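Local coordinates for protein AA9 family lytic polysaccharide monooxygenase cel61B (Hypocrea jecorina, PDB 2VTC) that cleaves crystalline and amorphous polysaccharides such as cellulose by copper-dependent oxidation of their glycosidic bonds, using O2 or hydrogen peroxide as cosubstrate, at residues A[40-45]-A[59-64]; A[175-180]-A[219-224]. One frame throughout, in Å; residues are numbered along the deposited sequence.

Overall arrangement
Contact 1 and contact 2 sample the surface and the core of the AA9 beta-sandwich. Contact 1 comes first along the chain, both its segments preceding those of contact 2, and packs helix 38-47 against loop 59-64, about 18 Å between its centre and that of the chain. Contact 2 lies deep: strand 172-182 of the larger, mixed sheet meets the loop that follows strand 215-216. Their centres are 22 Å apart and their nearest atoms about 8 Å, without touching. The side chains of L61 and E179 lie about 13 and 12 Å from the bound nickel, so both contacts are in the neighbourhood of the metal site without reaching it.

Contact 1. Residues A[40-45]-A[59-64]; sequences YYYQKQ and EDLDLG
The first torsion of Y41 (chi1 167°) places CG opposite the backbone N and swings the ring off the helix toward L61, whose own CG stands beside its backbone N. L61 CD2 then sits over the centre of the Y41 ring in a CH-pi contact, 3.5 Å from the centroid and 11° off the normal. The second methyl, CD1, is shared: it lies 3.7 Å from Y41 CE2 and 3.5 Å from Y42 OH. Beside the Y41 ring, E59 CG comes obliquely to 3.9 Å from CE1, its carboxylate plane 85° from the ring; Y57 and N81 bind that carboxylate. The contact joins helix 38-47 to the surface loop that follows it in the AA9 fold, and the loop is shaped by a type I turn from D60 to L63, where D60 OD1 accepts from D62 N in an Asx turn and also from G64 N. With an alanine here in place of Y41 the ring is gone, and L61 CD2 would probably lose the face it lies on and E59 CG its neighbour. Two waters add polar links: one bridges Y42 OH and L61 O, donating to the latter, and the other donates to both Q45 OE1 and E59 OE2.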
ATOM      1  N   TYR A  40     -11.307  12.724  -9.191  1.00 30.97           N
ATOM      2  CA  TYR A  40     -11.431  11.914 -10.407  1.00 30.22           C
ATOM      3  C   TYR A  40     -12.609  10.940 -10.368  1.00 30.46           C
ATOM      4  O   TYR A  40     -13.203  10.637 -11.412  1.00 30.70           O
ATOM      5  CB  TYR A  40     -10.148  11.129 -10.664  1.00 29.34           C
ATOM      6  CG  TYR A  40      -8.880  11.937 -10.847  1.00 28.11           C
ATOM      7  CD1 TYR A  40      -8.905  13.325 -11.114  1.00 26.24           C
ATOM      8  CD2 TYR A  40      -7.639  11.305 -10.801  1.00 27.55           C
ATOM      9  CE1 TYR A  40      -7.717  14.040 -11.284  1.00 26.68           C
ATOM     10  CE2 TYR A  40      -6.463  12.001 -10.964  1.00 27.71           C
ATOM     11  CZ  TYR A  40      -6.496  13.369 -11.215  1.00 26.82           C
ATOM     12  OH  TYR A  40      -5.310  14.045 -11.375  1.00 29.30           O
ATOM     13  N   TYR A  41     -12.939  10.420  -9.185  1.00 30.39           N
ATOM     14  CA  TYR A  41     -14.105   9.555  -9.058  1.00 30.67           C
ATOM     15  C   TYR A  41     -15.358  10.322  -9.461  1.00 31.70           C
ATOM     16  O   TYR A  41     -16.238   9.783 -10.132  1.00 31.68           O
ATOM     17  CB  TYR A  41     -14.266   8.980  -7.639  1.00 30.07           C
ATOM     18  CG  TYR A  41     -15.625   8.359  -7.426  1.00 28.57           C
ATOM     19  CD1 TYR A  41     -15.859   7.025  -7.754  1.00 27.07           C
ATOM     20  CD2 TYR A  41     -16.703   9.116  -6.940  1.00 28.27           C
ATOM     21  CE1 TYR A  41     -17.101   6.458  -7.595  1.00 26.73           C
ATOM     22  CE2 TYR A  41     -17.968   8.546  -6.773  1.00 26.76           C
ATOM     23  CZ  TYR A  41     -18.161   7.223  -7.106  1.00 28.53           C
ATOM     24  OH  TYR A  41     -19.392   6.624  -6.943  1.00 30.02           O
ATOM     25  N   TYR A  42     -15.424  11.581  -9.039  1.00 33.28           N
ATOM     26  CA  TYR A  42     -16.595  12.418  -9.303  1.00 33.91           C
ATOM     27  C   TYR A  42     -16.611  12.907 -10.755  1.00 34.48           C
ATOM     28  O   TYR A  42     -17.681  12.960 -11.369  1.00 35.12           O
ATOM     29  CB  TYR A  42     -16.726  13.542  -8.255  1.00 33.92           C
ATOM     30  CG  TYR A  42     -17.162  12.998  -6.905  1.00 33.91           C
ATOM     31  CD1 TYR A  42     -18.467  12.549  -6.706  1.00 34.10           C
ATOM     32  CD2 TYR A  42     -16.262  12.904  -5.835  1.00 33.47           C
ATOM     33  CE1 TYR A  42     -18.879  12.017  -5.477  1.00 34.87           C
ATOM     34  CE2 TYR A  42     -16.666  12.382  -4.591  1.00 33.96           C
ATOM     35  CZ  TYR A  42     -17.970  11.939  -4.419  1.00 34.84           C
ATOM     36  OH  TYR A  42     -18.398  11.423  -3.210  1.00 34.79           O
ATOM     37  N   GLN A  43     -15.434  13.216 -11.303  1.00 34.88           N
ATOM     38  CA  GLN A  43     -15.282  13.445 -12.745  1.00 35.47           C
ATOM     39  C   GLN A  43     -15.919  12.303 -13.530  1.00 35.41           C
ATOM     40  O   GLN A  43     -16.718  12.536 -14.443  1.00 35.33           O
ATOM     41  CB  GLN A  43     -13.810  13.554 -13.144  1.00 35.95           C
ATOM     42  CG  GLN A  43     -13.180  14.944 -13.054  1.00 37.84           C
ATOM     43  CD  GLN A  43     -12.012  15.108 -14.019  1.00 39.72           C
ATOM     44  OE1 GLN A  43     -12.148  14.872 -15.230  1.00 41.56           O
ATOM     45  NE2 GLN A  43     -10.864  15.523 -13.497  1.00 39.93           N
ATOM     46  N   LYS A  44     -15.571  11.068 -13.169  1.00 35.25           N
ATOM     47  CA  LYS A  44     -16.076   9.897 -13.874  1.00 35.40           C
ATOM     48  C   LYS A  44     -17.601   9.762 -13.753  1.00 35.87           C
ATOM     49  O   LYS A  44     -18.275   9.422 -14.729  1.00 35.53           O
ATOM     50  CB  LYS A  44     -15.366   8.615 -13.416  1.00 35.62           C
ATOM     51  CG  LYS A  44     -15.756   7.396 -14.250  1.00 35.97           C
ATOM     52  CD  LYS A  44     -15.034   6.140 -13.829  1.00 37.01           C
ATOM     53  CE  LYS A  44     -15.237   5.019 -14.843  1.00 38.88           C
ATOM     54  NZ  LYS A  44     -16.571   4.392 -14.704  1.00 39.21           N
ATOM     55  N   GLN A  45     -18.146  10.040 -12.570  1.00 36.04           N
ATOM     56  CA  GLN A  45     -19.600  10.006 -12.384  1.00 36.95           C
ATOM     57  C   GLN A  45     -20.296  11.017 -13.288  1.00 36.76           C
ATOM     58  O   GLN A  45     -21.345  10.722 -13.850  1.00 36.99           O
ATOM     59  CB  GLN A  45     -19.994  10.271 -10.925  1.00 36.88           C
ATOM     60  CG  GLN A  45     -19.607   9.170  -9.965  1.00 39.45           C
ATOM     61  CD  GLN A  45     -20.091   7.797 -10.408  1.00 41.77           C
ATOM     62  OE1 GLN A  45     -19.291   6.943 -10.810  1.00 42.97           O
ATOM     63  NE2 GLN A  45     -21.407   7.583 -10.353  1.00 43.58           N
ATOM     64  N   GLU A  59     -13.138   3.251  -5.020  1.00 21.18           N
ATOM     65  CA  GLU A  59     -14.438   3.880  -4.782  1.00 22.47           C
ATOM     66  C   GLU A  59     -14.804   4.056  -3.312  1.00 23.17           C
ATOM     67  O   GLU A  59     -15.996   4.050  -2.984  1.00 22.74           O
ATOM     68  CB  GLU A  59     -15.556   3.075  -5.482  1.00 21.90           C
ATOM     69  CG  GLU A  59     -15.397   2.997  -7.005  1.00 23.34           C
ATOM     70  CD  GLU A  59     -16.607   2.434  -7.722  1.00 22.87           C
ATOM     71  OE1 GLU A  59     -17.396   1.677  -7.126  1.00 24.66           O
ATOM     72  OE2 GLU A  59     -16.747   2.736  -8.917  1.00 24.69           O
ATOM     73  N   ASP A  60     -13.804   4.154  -2.427  1.00 23.22           N
ATOM     74  CA  ASP A  60     -14.102   4.529  -1.026  1.00 24.98           C
ATOM     75  C   ASP A  60     -14.133   6.057  -0.893  1.00 24.96           C
ATOM     76  O   ASP A  60     -13.097   6.729  -0.863  1.00 25.58           O
ATOM     77  CB  ASP A  60     -13.116   3.879  -0.042  1.00 24.45           C
ATOM     78  CG  ASP A  60     -13.578   4.007   1.401  1.00 26.53           C
ATOM     79  OD1 ASP A  60     -13.970   5.145   1.772  1.00 26.61           O
ATOM     80  OD2 ASP A  60     -13.561   2.979   2.124  1.00 27.57           O
ATOM     81  N   LEU A  61     -15.346   6.600  -0.832  1.00 26.75           N
ATOM     82  CA  LEU A  61     -15.570   8.039  -1.040  1.00 27.93           C
ATOM     83  C   LEU A  61     -15.164   8.947   0.151  1.00 28.43           C
ATOM     84  O   LEU A  61     -15.177  10.183   0.063  1.00 28.13           O
ATOM     85  CB  LEU A  61     -17.024   8.277  -1.500  1.00 28.15           C
ATOM     86  CG  LEU A  61     -17.551   7.407  -2.657  1.00 29.57           C
ATOM     87  CD1 LEU A  61     -18.850   7.975  -3.226  1.00 28.46           C
ATOM     88  CD2 LEU A  61     -16.528   7.317  -3.769  1.00 29.02           C
ATOM     89  N   ASP A  62     -14.719   8.307   1.223  1.00 28.64           N
ATOM     90  CA  ASP A  62     -14.308   8.980   2.457  1.00 28.96           C
ATOM     91  C   ASP A  62     -12.810   8.843   2.681  1.00 28.49           C
ATOM     92  O   ASP A  62     -12.240   9.389   3.648  1.00 27.67           O
ATOM     93  CB  ASP A  62     -15.004   8.300   3.622  1.00 30.05           C
ATOM     94  CG  ASP A  62     -16.493   8.196   3.421  1.00 32.15           C
ATOM     95  OD1 ASP A  62     -17.131   9.241   3.165  1.00 34.32           O
ATOM     96  OD2 ASP A  62     -17.021   7.070   3.543  1.00 36.35           O
ATOM     97  N   LEU A  63     -12.174   8.069   1.809  1.00 27.26           N
ATOM     98  CA  LEU A  63     -10.779   7.702   1.975  1.00 26.06           C
ATOM     99  C   LEU A  63     -10.617   6.799   3.214  1.00 25.19           C
ATOM    100  O   LEU A  63      -9.607   6.880   3.928  1.00 25.64           O
ATOM    101  CB  LEU A  63      -9.884   8.954   2.005  1.00 26.23           C
ATOM    102  CG  LEU A  63     -10.101  10.007   0.906  1.00 26.77           C
ATOM    103  CD1 LEU A  63      -9.068  11.108   1.003  1.00 26.90           C
ATOM    104  CD2 LEU A  63     -10.045   9.372  -0.508  1.00 28.14           C
ATOM    105  N   GLY A  64     -11.607   5.931   3.405  1.00 23.54           N
ATOM    106  CA  GLY A  64     -11.695   4.941   4.499  1.00 22.24           C
ATOM    107  C   GLY A  64     -10.858   3.691   4.290  1.00 21.31           C
ATOM    108  O   GLY A  64      -9.837   3.737   3.604  1.00 20.46           O
TER
HETATM  109  O   HOH W   1     -16.475  12.212  -1.168  1.00 36.54           O
HETATM  110  O   HOH W   2     -19.329   3.783 -10.096  1.00 41.94           O

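Contact 2. Residues A[175-180]-A[219-224]; sequences VFRHEL and QLYKPT
Strand 172-182 runs through the mixed sheet of the AA9 beta-sandwich, between strands 113-119 and 193-204, and here it carries a buried salt bridge that reaches out to the loop after strand 215-216. The charged pair stands two residues apart on one side of the strand, where R177 and E179 both point toward the loop. Their grip is end-on: NH1 of R177 gives a bond of 2.8 Å to E179 OE1, and NH2 gives a more bent one of 3.0 Å to OE2. Both nitrogens meet the carboxylate from above its plane rather than within it, OE1 being approached 68° out.

Y221 and E179 come from opposite directions, OE1 lying at the edge of the ring, near its plane. The fully extended glutamate side chain, CG opposite the backbone N (chi1 -176°), carries the carboxylate out to the phenol. Y221 OH donates to E179 OE1 at 2.6 Å, on the syn side but 32° out of the carboxylate plane, and this oxygen is held by two donors arriving from opposite faces of the carboxylate. Such company would probably stabilise the carboxylate in its charged form. Y116 of strand 113-119 also bonds to Y221 OH, while V77 O and I76 O take up NE and NH2 of R177, so the polar groups of this interior site have several partners. Through E179, whose side chain is about 6 Å from that of the copper ligand Y195, the network backs onto the strand carrying that ligand.

L220 adds an apolar contact. Its CB lies over the centre of the Y221 ring, 3.7 Å above the plane, and its CD1 rests on one face of the R177 guanidinium, offset toward the rim and 3.7 Å from NH1.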
ATOM      1  N   VAL A 175       3.129  -3.749  -9.979  1.00 16.41           N
ATOM      2  CA  VAL A 175       2.239  -2.957  -9.151  1.00 16.66           C
ATOM      3  C   VAL A 175       2.848  -2.928  -7.756  1.00 15.97           C
ATOM      4  O   VAL A 175       3.287  -3.966  -7.224  1.00 15.70           O
ATOM      5  CB  VAL A 175       0.827  -3.586  -9.079  1.00 15.46           C
ATOM      6  CG1 VAL A 175      -0.135  -2.671  -8.324  1.00 16.22           C
ATOM      7  CG2 VAL A 175       0.243  -3.776 -10.498  1.00 15.85           C
ATOM      8  N   PHE A 176       2.838  -1.739  -7.155  1.00 15.73           N
ATOM      9  CA  PHE A 176       3.288  -1.572  -5.760  1.00 15.71           C
ATOM     10  C   PHE A 176       2.073  -1.307  -4.873  1.00 14.70           C
ATOM     11  O   PHE A 176       1.245  -0.453  -5.201  1.00 16.17           O
ATOM     12  CB  PHE A 176       4.293  -0.429  -5.658  1.00 16.32           C
ATOM     13  CG  PHE A 176       5.618  -0.769  -6.230  1.00 16.74           C
ATOM     14  CD1 PHE A 176       6.667  -1.178  -5.417  1.00 17.01           C
ATOM     15  CD2 PHE A 176       5.796  -0.763  -7.611  1.00 17.04           C
ATOM     16  CE1 PHE A 176       7.907  -1.518  -5.958  1.00 19.56           C
ATOM     17  CE2 PHE A 176       7.025  -1.133  -8.176  1.00 17.78           C
ATOM     18  CZ  PHE A 176       8.093  -1.504  -7.349  1.00 18.04           C
ATOM     19  N   ARG A 177       1.947  -2.074  -3.787  1.00 15.43           N
ATOM     20  CA  ARG A 177       0.802  -1.986  -2.884  1.00 15.13           C
ATOM     21  C   ARG A 177       1.322  -1.502  -1.536  1.00 15.32           C
ATOM     22  O   ARG A 177       1.969  -2.263  -0.820  1.00 15.23           O
ATOM     23  CB  ARG A 177       0.112  -3.354  -2.772  1.00 14.76           C
ATOM     24  CG  ARG A 177      -1.083  -3.476  -1.831  1.00 14.65           C
ATOM     25  CD  ARG A 177      -1.489  -4.942  -1.740  1.00 14.35           C
ATOM     26  NE  ARG A 177      -2.662  -5.075  -0.874  1.00 16.03           N
ATOM     27  CZ  ARG A 177      -2.590  -5.083   0.466  1.00 15.64           C
ATOM     28  NH1 ARG A 177      -1.393  -5.009   1.095  1.00 15.06           N
ATOM     29  NH2 ARG A 177      -3.728  -5.165   1.169  1.00 14.98           N
ATOM     30  N   HIS A 178       1.045  -0.221  -1.252  1.00 15.48           N
ATOM     31  CA  HIS A 178       1.546   0.486  -0.067  1.00 15.67           C
ATOM     32  C   HIS A 178       0.401   0.565   0.955  1.00 15.31           C
ATOM     33  O   HIS A 178      -0.706   1.008   0.595  1.00 16.27           O
ATOM     34  CB  HIS A 178       2.003   1.883  -0.500  1.00 15.91           C
ATOM     35  CG  HIS A 178       2.477   2.753   0.630  1.00 17.88           C
ATOM     36  ND1 HIS A 178       3.520   2.401   1.465  1.00 18.42           N
ATOM     37  CD2 HIS A 178       2.061   3.977   1.038  1.00 20.41           C
ATOM     38  CE1 HIS A 178       3.709   3.368   2.355  1.00 18.06           C
ATOM     39  NE2 HIS A 178       2.838   4.330   2.119  1.00 18.92           N
ATOM     40  N   GLU A 179       0.638   0.141   2.212  1.00 15.35           N
ATOM     41  CA  GLU A 179      -0.489  -0.069   3.121  1.00 15.18           C
ATOM     42  C   GLU A 179      -0.229   0.363   4.559  1.00 15.80           C
ATOM     43  O   GLU A 179       0.766  -0.028   5.144  1.00 16.04           O
ATOM     44  CB  GLU A 179      -0.883  -1.537   3.108  1.00 15.51           C
ATOM     45  CG  GLU A 179      -2.118  -1.896   3.955  1.00 15.00           C
ATOM     46  CD  GLU A 179      -2.432  -3.370   3.844  1.00 14.57           C
ATOM     47  OE1 GLU A 179      -1.469  -4.195   3.763  1.00 14.98           O
ATOM     48  OE2 GLU A 179      -3.647  -3.739   3.826  1.00 15.76           O
ATOM     49  N   LEU A 180      -1.162   1.131   5.117  1.00 16.61           N
ATOM     50  CA  LEU A 180      -1.110   1.512   6.531  1.00 16.57           C
ATOM     51  C   LEU A 180      -2.110   0.652   7.266  1.00 16.68           C
ATOM     52  O   LEU A 180      -3.269   0.519   6.843  1.00 16.57           O
ATOM     53  CB  LEU A 180      -1.471   2.997   6.719  1.00 16.48           C
ATOM     54  CG  LEU A 180      -0.790   4.004   5.792  1.00 17.48           C
ATOM     55  CD1 LEU A 180      -1.244   5.443   6.072  1.00 18.59           C
ATOM     56  CD2 LEU A 180       0.692   3.929   5.832  1.00 18.89           C
ATOM     57  N   GLN A 219      -4.712 -13.830   1.065  1.00 18.59           N
ATOM     58  CA  GLN A 219      -4.026 -14.718   2.001  1.00 19.33           C
ATOM     59  C   GLN A 219      -2.995 -13.972   2.875  1.00 18.62           C
ATOM     60  O   GLN A 219      -2.275 -14.600   3.647  1.00 19.08           O
ATOM     61  CB  GLN A 219      -3.361 -15.883   1.247  1.00 19.76           C
ATOM     62  CG  GLN A 219      -4.349 -16.898   0.669  1.00 22.05           C
ATOM     63  CD  GLN A 219      -3.676 -17.966  -0.217  1.00 23.33           C
ATOM     64  OE1 GLN A 219      -2.484 -18.271  -0.071  1.00 31.61           O
ATOM     65  NE2 GLN A 219      -4.444 -18.529  -1.137  1.00 30.38           N
ATOM     66  N   LEU A 220      -2.947 -12.645   2.766  1.00 16.68           N
ATOM     67  CA  LEU A 220      -1.947 -11.869   3.530  1.00 16.66           C
ATOM     68  C   LEU A 220      -2.203 -11.903   5.027  1.00 17.54           C
ATOM     69  O   LEU A 220      -1.258 -12.090   5.811  1.00 17.58           O
ATOM     70  CB  LEU A 220      -1.861 -10.417   3.070  1.00 17.01           C
ATOM     71  CG  LEU A 220      -1.366 -10.184   1.645  1.00 15.18           C
ATOM     72  CD1 LEU A 220      -1.587  -8.739   1.288  1.00 16.33           C
ATOM     73  CD2 LEU A 220       0.123 -10.557   1.442  1.00 16.18           C
ATOM     74  N   TYR A 221      -3.474 -11.738   5.406  1.00 17.70           N
ATOM     75  CA  TYR A 221      -3.857 -11.515   6.812  1.00 17.45           C
ATOM     76  C   TYR A 221      -5.115 -12.284   7.223  1.00 18.83           C
ATOM     77  O   TYR A 221      -6.027 -12.476   6.406  1.00 18.66           O
ATOM     78  CB  TYR A 221      -4.193 -10.042   7.044  1.00 16.93           C
ATOM     79  CG  TYR A 221      -3.226  -9.052   6.473  1.00 16.06           C
ATOM     80  CD1 TYR A 221      -1.903  -9.033   6.908  1.00 15.43           C
ATOM     81  CD2 TYR A 221      -3.640  -8.108   5.509  1.00 14.57           C
ATOM     82  CE1 TYR A 221      -1.000  -8.120   6.382  1.00 16.38           C
ATOM     83  CE2 TYR A 221      -2.748  -7.173   4.987  1.00 13.18           C
ATOM     84  CZ  TYR A 221      -1.418  -7.194   5.438  1.00 14.32           C
ATOM     85  OH  TYR A 221      -0.511  -6.284   4.954  1.00 14.62           O
ATOM     86  N   LYS A 222      -5.148 -12.689   8.498  1.00 19.77           N
ATOM     87  CA  LYS A 222      -6.337 -13.288   9.127  1.00 20.61           C
ATOM     88  C   LYS A 222      -6.777 -12.397  10.307  1.00 21.10           C
ATOM     89  O   LYS A 222      -5.938 -11.726  10.926  1.00 21.08           O
ATOM     90  CB  LYS A 222      -6.056 -14.722   9.599  1.00 22.03           C
ATOM     91  CG  LYS A 222      -5.735 -15.688   8.465  1.00 25.14           C
ATOM     92  CD  LYS A 222      -5.813 -17.135   8.909  1.00 31.94           C
ATOM     93  CE  LYS A 222      -5.242 -18.071   7.838  1.00 34.95           C
ATOM     94  NZ  LYS A 222      -5.387 -19.522   8.182  1.00 38.87           N
ATOM     95  N   PRO A 223      -8.094 -12.348  10.609  1.00 21.05           N
ATOM     96  CA  PRO A 223      -8.578 -11.466  11.695  1.00 21.05           C
ATOM     97  C   PRO A 223      -7.997 -11.743  13.087  1.00 22.17           C
ATOM     98  O   PRO A 223      -8.075 -10.868  13.958  1.00 22.43           O
ATOM     99  CB  PRO A 223     -10.089 -11.702  11.687  1.00 21.68           C
ATOM    100  CG  PRO A 223     -10.370 -12.131  10.253  1.00 20.30           C
ATOM    101  CD  PRO A 223      -9.219 -13.028   9.938  1.00 21.02           C
ATOM    102  N   THR A 224      -7.411 -12.924  13.258  1.00 21.97           N
ATOM    103  CA  THR A 224      -6.829 -13.352  14.547  1.00 23.12           C
ATOM    104  C   THR A 224      -5.305 -13.347  14.602  1.00 22.98           C
ATOM    105  O   THR A 224      -4.712 -13.802  15.602  1.00 22.97           O
ATOM    106  CB  THR A 224      -7.315 -14.773  14.920  1.00 23.66           C
ATOM    107  OG1 THR A 224      -6.994 -15.687  13.856  1.00 25.77           O
ATOM    108  CG2 THR A 224      -8.843 -14.776  15.202  1.00 25.52           C
TER